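Local coordinates for protein glycosyl hyrolase, family 3 (Deinococcus radiodurans, PDB 3TEV) that probably hydrolyses O-glycosidic bonds in sugar-containing compounds, at residues S97-T110 against I145-V157. Residues are numbered along the deposited sequence; the frame is centred on the assembly and turned at random.
Sequences SAMSLGAADDQQLT and IGDRAYGSDAARV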
loop_
_atom_site.group_PDB
_atom_site.type_symbol
_atom_site.label_atom_id
_atom_site.label_comp_id
_atom_site.label_asym_id
_atom_site.label_seq_id
_atom_site.Cartn_x
_atom_site.Cartn_y
_atom_site.Cartn_z
ATOM N N SER A 97 -11.673 -16.394 4.437
ATOM C CA SER A 97 -12.035 -14.981 4.288
ATOM C C SER A 97 -11.948 -14.180 5.597
ATOM O O SER A 97 -11.915 -14.749 6.685
ATOM C CB SER A 97 -13.433 -14.846 3.679
ATOM O OG SER A 97 -14.423 -14.906 4.684
ATOM N N ALA A 98 -11.915 -12.854 5.471
ATOM C CA ALA A 98 -11.870 -11.962 6.632
ATOM C C ALA A 98 -13.201 -11.946 7.375
ATOM O O ALA A 98 -13.235 -11.777 8.587
ATOM C CB ALA A 98 -11.473 -10.554 6.217
HETATM N N MSE A 99 -14.289 -12.114 6.635
HETATM C CA MSE A 99 -15.619 -12.154 7.218
HETATM C C MSE A 99 -15.741 -13.393 8.105
HETATM O O MSE A 99 -16.185 -13.286 9.247
HETATM C CB MSE A 99 -16.674 -12.156 6.118
HETATM C CG MSE A 99 -17.941 -11.386 6.440
HETATM SE SE MSE A 99 -19.358 -11.848 5.166
HETATM C CE MSE A 99 -19.985 -10.042 4.741
ATOM N N SER A 100 -15.318 -14.545 7.575
ATOM C CA SER A 100 -15.262 -15.824 8.304
ATOM C C SER A 100 -14.550 -15.707 9.643
ATOM O O SER A 100 -15.106 -16.073 10.689
ATOM C CB SER A 100 -14.524 -16.878 7.481
ATOM O OG SER A 100 -15.327 -17.333 6.423
ATOM N N LEU A 101 -13.307 -15.232 9.586
ATOM C CA LEU A 101 -12.499 -15.022 10.772
ATOM C C LEU A 101 -13.173 -14.035 11.721
ATOM O O LEU A 101 -13.291 -14.313 12.912
ATOM C CB LEU A 101 -11.091 -14.536 10.405
ATOM C CG LEU A 101 -10.192 -15.514 9.639
ATOM C CD1 LEU A 101 -8.897 -14.818 9.129
ATOM C CD2 LEU A 101 -9.883 -16.772 10.455
ATOM N N GLY A 102 -13.620 -12.894 11.191
ATOM C CA GLY A 102 -14.377 -11.918 11.979
ATOM C C GLY A 102 -15.531 -12.555 12.751
ATOM O O GLY A 102 -15.779 -12.216 13.913
ATOM N N ALA A 103 -16.211 -13.504 12.106
ATOM C CA ALA A 103 -17.398 -14.157 12.664
ATOM C C ALA A 103 -17.082 -15.236 13.702
ATOM O O ALA A 103 -17.748 -15.313 14.740
ATOM C CB ALA A 103 -18.259 -14.729 11.543
ATOM N N ALA A 104 -16.087 -16.078 13.416
ATOM C CA ALA A 104 -15.618 -17.079 14.383
ATOM C C ALA A 104 -15.106 -16.333 15.608
ATOM O O ALA A 104 -15.271 -16.784 16.743
ATOM C CB ALA A 104 -14.506 -17.929 13.780
ATOM N N ASP A 105 -14.497 -15.178 15.339
ATOM C CA ASP A 105 -14.088 -14.203 16.345
ATOM C C ASP A 105 -13.098 -14.745 17.362
ATOM O O ASP A 105 -13.132 -14.385 18.529
ATOM C CB ASP A 105 -15.291 -13.535 17.030
ATOM C CG ASP A 105 -14.920 -12.222 17.715
ATOM O OD1 ASP A 105 -13.968 -11.551 17.259
ATOM O OD2 ASP A 105 -15.578 -11.853 18.709
ATOM N N ASP A 106 -12.201 -15.595 16.895
ATOM C CA ASP A 106 -11.072 -16.015 17.696
ATOM C C ASP A 106 -9.853 -15.231 17.200
ATOM O O ASP A 106 -9.279 -15.534 16.154
ATOM C CB ASP A 106 -10.883 -17.543 17.611
ATOM C CG ASP A 106 -9.695 -18.044 18.421
ATOM O OD1 ASP A 106 -8.865 -17.229 18.877
ATOM O OD2 ASP A 106 -9.585 -19.275 18.606
ATOM N N GLN A 107 -9.492 -14.207 17.966
ATOM C CA GLN A 107 -8.370 -13.324 17.672
ATOM C C GLN A 107 -7.104 -14.131 17.428
ATOM O O GLN A 107 -6.397 -13.898 16.451
ATOM C CB GLN A 107 -8.191 -12.309 18.814
ATOM C CG GLN A 107 -6.838 -11.630 18.892
ATOM C CD GLN A 107 -6.899 -10.277 19.614
ATOM O OE1 GLN A 107 -7.309 -10.208 20.785
ATOM N NE2 GLN A 107 -6.489 -9.191 18.915
ATOM N N GLN A 108 -6.850 -15.106 18.300
ATOM C CA GLN A 108 -5.666 -15.958 18.171
ATOM C C GLN A 108 -5.663 -16.787 16.873
ATOM O O GLN A 108 -4.616 -16.968 16.274
ATOM C CB GLN A 108 -5.498 -16.847 19.413
ATOM C CG GLN A 108 -4.229 -17.699 19.431
ATOM C CD GLN A 108 -2.953 -16.876 19.598
ATOM O OE1 GLN A 108 -2.807 -16.135 20.576
ATOM N NE2 GLN A 108 -2.016 -17.017 18.650
ATOM N N LEU A 109 -6.821 -17.283 16.440
ATOM C CA LEU A 109 -6.912 -17.960 15.147
ATOM C C LEU A 109 -6.507 -17.025 13.988
ATOM O O LEU A 109 -5.712 -17.391 13.104
ATOM C CB LEU A 109 -8.324 -18.499 14.918
ATOM C CG LEU A 109 -8.660 -19.054 13.524
ATOM C CD1 LEU A 109 -7.774 -20.240 13.139
ATOM C CD2 LEU A 109 -10.143 -19.447 13.461
ATOM N N THR A 110 -7.049 -15.813 14.004
ATOM C CA THR A 110 -6.767 -14.840 12.971
ATOM C C THR A 110 -5.274 -14.594 12.898
ATOM O O THR A 110 -4.700 -14.614 11.815
ATOM C CB THR A 110 -7.527 -13.535 13.230
ATOM O OG1 THR A 110 -8.927 -13.819 13.253
ATOM C CG2 THR A 110 -7.219 -12.455 12.144
ATOM N N ILE A 145 -16.926 -3.538 0.139
ATOM C CA ILE A 145 -15.813 -4.409 0.502
ATOM C C ILE A 145 -16.290 -5.850 0.725
ATOM O O ILE A 145 -15.688 -6.795 0.197
ATOM C CB ILE A 145 -15.014 -3.817 1.707
ATOM C CG1 ILE A 145 -14.430 -2.430 1.349
ATOM C CG2 ILE A 145 -13.926 -4.784 2.206
ATOM C CD1 ILE A 145 -13.595 -2.342 0.015
ATOM N N GLY A 146 -17.378 -6.005 1.483
ATOM C CA GLY A 146 -18.055 -7.303 1.651
ATOM C C GLY A 146 -17.269 -8.350 2.425
ATOM O O GLY A 146 -16.914 -8.128 3.586
ATOM N N ASP A 147 -17.011 -9.487 1.767
ATOM C CA ASP A 147 -16.223 -10.621 2.306
ATOM C C ASP A 147 -14.872 -10.241 2.914
ATOM O O ASP A 147 -14.397 -10.874 3.866
ATOM C CB ASP A 147 -15.918 -11.618 1.182
ATOM C CG ASP A 147 -17.137 -12.331 0.694
ATOM O OD1 ASP A 147 -18.045 -12.597 1.518
ATOM O OD2 ASP A 147 -17.179 -12.638 -0.521
ATOM N N ARG A 148 -14.256 -9.224 2.324
ATOM C CA ARG A 148 -12.865 -8.882 2.579
ATOM C C ARG A 148 -12.653 -8.062 3.858
ATOM O O ARG A 148 -11.516 -7.882 4.288
ATOM C CB ARG A 148 -12.275 -8.169 1.357
ATOM C CG ARG A 148 -12.446 -8.928 0.030
ATOM C CD ARG A 148 -12.142 -8.019 -1.159
ATOM N NE ARG A 148 -10.924 -7.241 -0.913
ATOM C CZ ARG A 148 -10.572 -6.122 -1.546
ATOM N NH1 ARG A 148 -9.437 -5.515 -1.212
ATOM N NH2 ARG A 148 -11.345 -5.606 -2.497
ATOM N N ALA A 149 -13.737 -7.569 4.458
ATOM C CA ALA A 149 -13.672 -6.916 5.776
ATOM C C ALA A 149 -13.892 -7.943 6.888
ATOM O O ALA A 149 -14.515 -8.974 6.658
ATOM C CB ALA A 149 -14.691 -5.795 5.881
ATOM N N TYR A 150 -13.362 -7.658 8.079
ATOM C CA TYR A 150 -13.511 -8.541 9.242
ATOM C C TYR A 150 -14.848 -8.372 9.962
ATOM O O TYR A 150 -15.221 -9.227 10.758
ATOM C CB TYR A 150 -12.352 -8.353 10.231
ATOM C CG TYR A 150 -11.022 -8.836 9.701
ATOM C CD1 TYR A 150 -10.697 -10.197 9.705
ATOM C CD2 TYR A 150 -10.086 -7.935 9.183
ATOM C CE1 TYR A 150 -9.473 -10.654 9.206
ATOM C CE2 TYR A 150 -8.869 -8.381 8.674
ATOM C CZ TYR A 150 -8.567 -9.742 8.693
ATOM O OH TYR A 150 -7.356 -10.186 8.193
ATOM N N GLY A 151 -15.563 -7.283 9.684
ATOM C CA GLY A 151 -16.839 -6.997 10.353
ATOM C C GLY A 151 -17.558 -5.714 9.936
ATOM O O GLY A 151 -17.194 -5.074 8.940
ATOM N N SER A 152 -18.587 -5.348 10.710
ATOM C CA SER A 152 -19.458 -4.197 10.409
ATOM C C SER A 152 -19.378 -3.048 11.437
ATOM O O SER A 152 -20.137 -2.072 11.363
ATOM C CB SER A 152 -20.917 -4.648 10.174
ATOM O OG SER A 152 -21.427 -5.436 11.244
ATOM N N ASP A 153 -18.439 -3.175 12.373
ATOM C CA ASP A 153 -18.156 -2.146 13.367
ATOM C C ASP A 153 -16.648 -2.058 13.594
ATOM O O ASP A 153 -15.913 -3.021 13.337
ATOM C CB ASP A 153 -18.908 -2.436 14.679
ATOM C CG ASP A 153 -18.498 -3.759 15.315
ATOM O OD1 ASP A 153 -19.251 -4.754 15.190
ATOM O OD2 ASP A 153 -17.417 -3.806 15.943
ATOM N N ALA A 154 -16.200 -0.895 14.068
ATOM C CA ALA A 154 -14.779 -0.602 14.288
ATOM C C ALA A 154 -14.094 -1.564 15.274
ATOM O O ALA A 154 -12.946 -1.974 15.051
ATOM C CB ALA A 154 -14.613 0.837 14.751
ATOM N N ALA A 155 -14.817 -1.922 16.340
ATOM C CA ALA A 155 -14.319 -2.797 17.405
ATOM C C ALA A 155 -13.890 -4.165 16.884
ATOM O O ALA A 155 -12.819 -4.651 17.246
ATOM C CB ALA A 155 -15.388 -2.951 18.550
ATOM N N ARG A 156 -14.728 -4.777 16.047
ATOM C CA ARG A 156 -14.438 -6.093 15.462
ATOM C C ARG A 156 -13.299 -6.025 14.445
ATOM O O ARG A 156 -12.448 -6.917 14.377
ATOM C CB ARG A 156 -15.681 -6.685 14.793
ATOM C CG ARG A 156 -15.563 -8.167 14.401
ATOM C CD ARG A 156 -15.671 -9.071 15.614
ATOM N NE ARG A 156 -16.940 -8.860 16.304
ATOM C CZ ARG A 156 -17.944 -9.731 16.327
ATOM N NH1 ARG A 156 -17.843 -10.910 15.718
ATOM N NH2 ARG A 156 -19.051 -9.415 16.975
ATOM N N VAL A 157 -13.285 -4.967 13.649
ATOM C CA VAL A 157 -12.224 -4.794 12.659
ATOM C C VAL A 157 -10.888 -4.536 13.360
ATOM O O VAL A 157 -9.874 -5.132 13.000
ATOM C CB VAL A 157 -12.600 -3.715 11.629
ATOM C CG1 VAL A 157 -11.370 -3.266 10.767
ATOM C CG2 VAL A 157 -13.762 -4.243 10.754
#
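Ala98 and Tyr150 form the tight centre of this contact: the alanine methyl lies over one face of the tyrosine ring, a CH-pi contact with CB 3.6 Å from the ring centroid. Tyrosine offers a broad, buried face, and so small a methyl lets the helix come close, Ala98 CB also being 3.3 Å from Arg148 O and Ala98 O 3.3 Å from Tyr150 CA. The ring's edge meets Leu101 CD1, while His160 and Ala164 of helix 154-169 and Pro132 pack around it too. The backbones also come close. Gly102 CA sits 3.1 Å from Tyr150 O in a CA-H...O contact, and a CB at Gly102 would run into that oxygen, so glycine suits the place. At the start of helix 98-104, Met99 N donates to Asp147 O (3.0 Å), a bond bent to 136° at the hydrogen.

Toward solvent the fit slackens. The selenomethionine Met99 swings its tail, bent at chi3, past Asp147, with Met99 SE 3.9 Å from Asp147 OD1. Long and flexible, Arg156 extends at its first torsion (chi1 -168°), then folds at chi2 and chi3 to bring NH1 to Gly102 O at 3.0 Å, in the guanidinium plane. Asp105 OD2 lies above that plane, 3.9 Å from Arg156 NH1, a long salt bridge of charges alone; Asp105 OD1 turns instead to His160 and Arg159. A leucine in place of Arg156 would probably leave Gly102 O, at the helix end, without this donor and Asp105 without one of its positive neighbours.

Segment 145-153 and the first turn of helix 154-169, N-capped by Asp153, thus pack on short helix 98-104 at the periphery of the TIM-barrel-type domain characteristic of family 3 glycosidases.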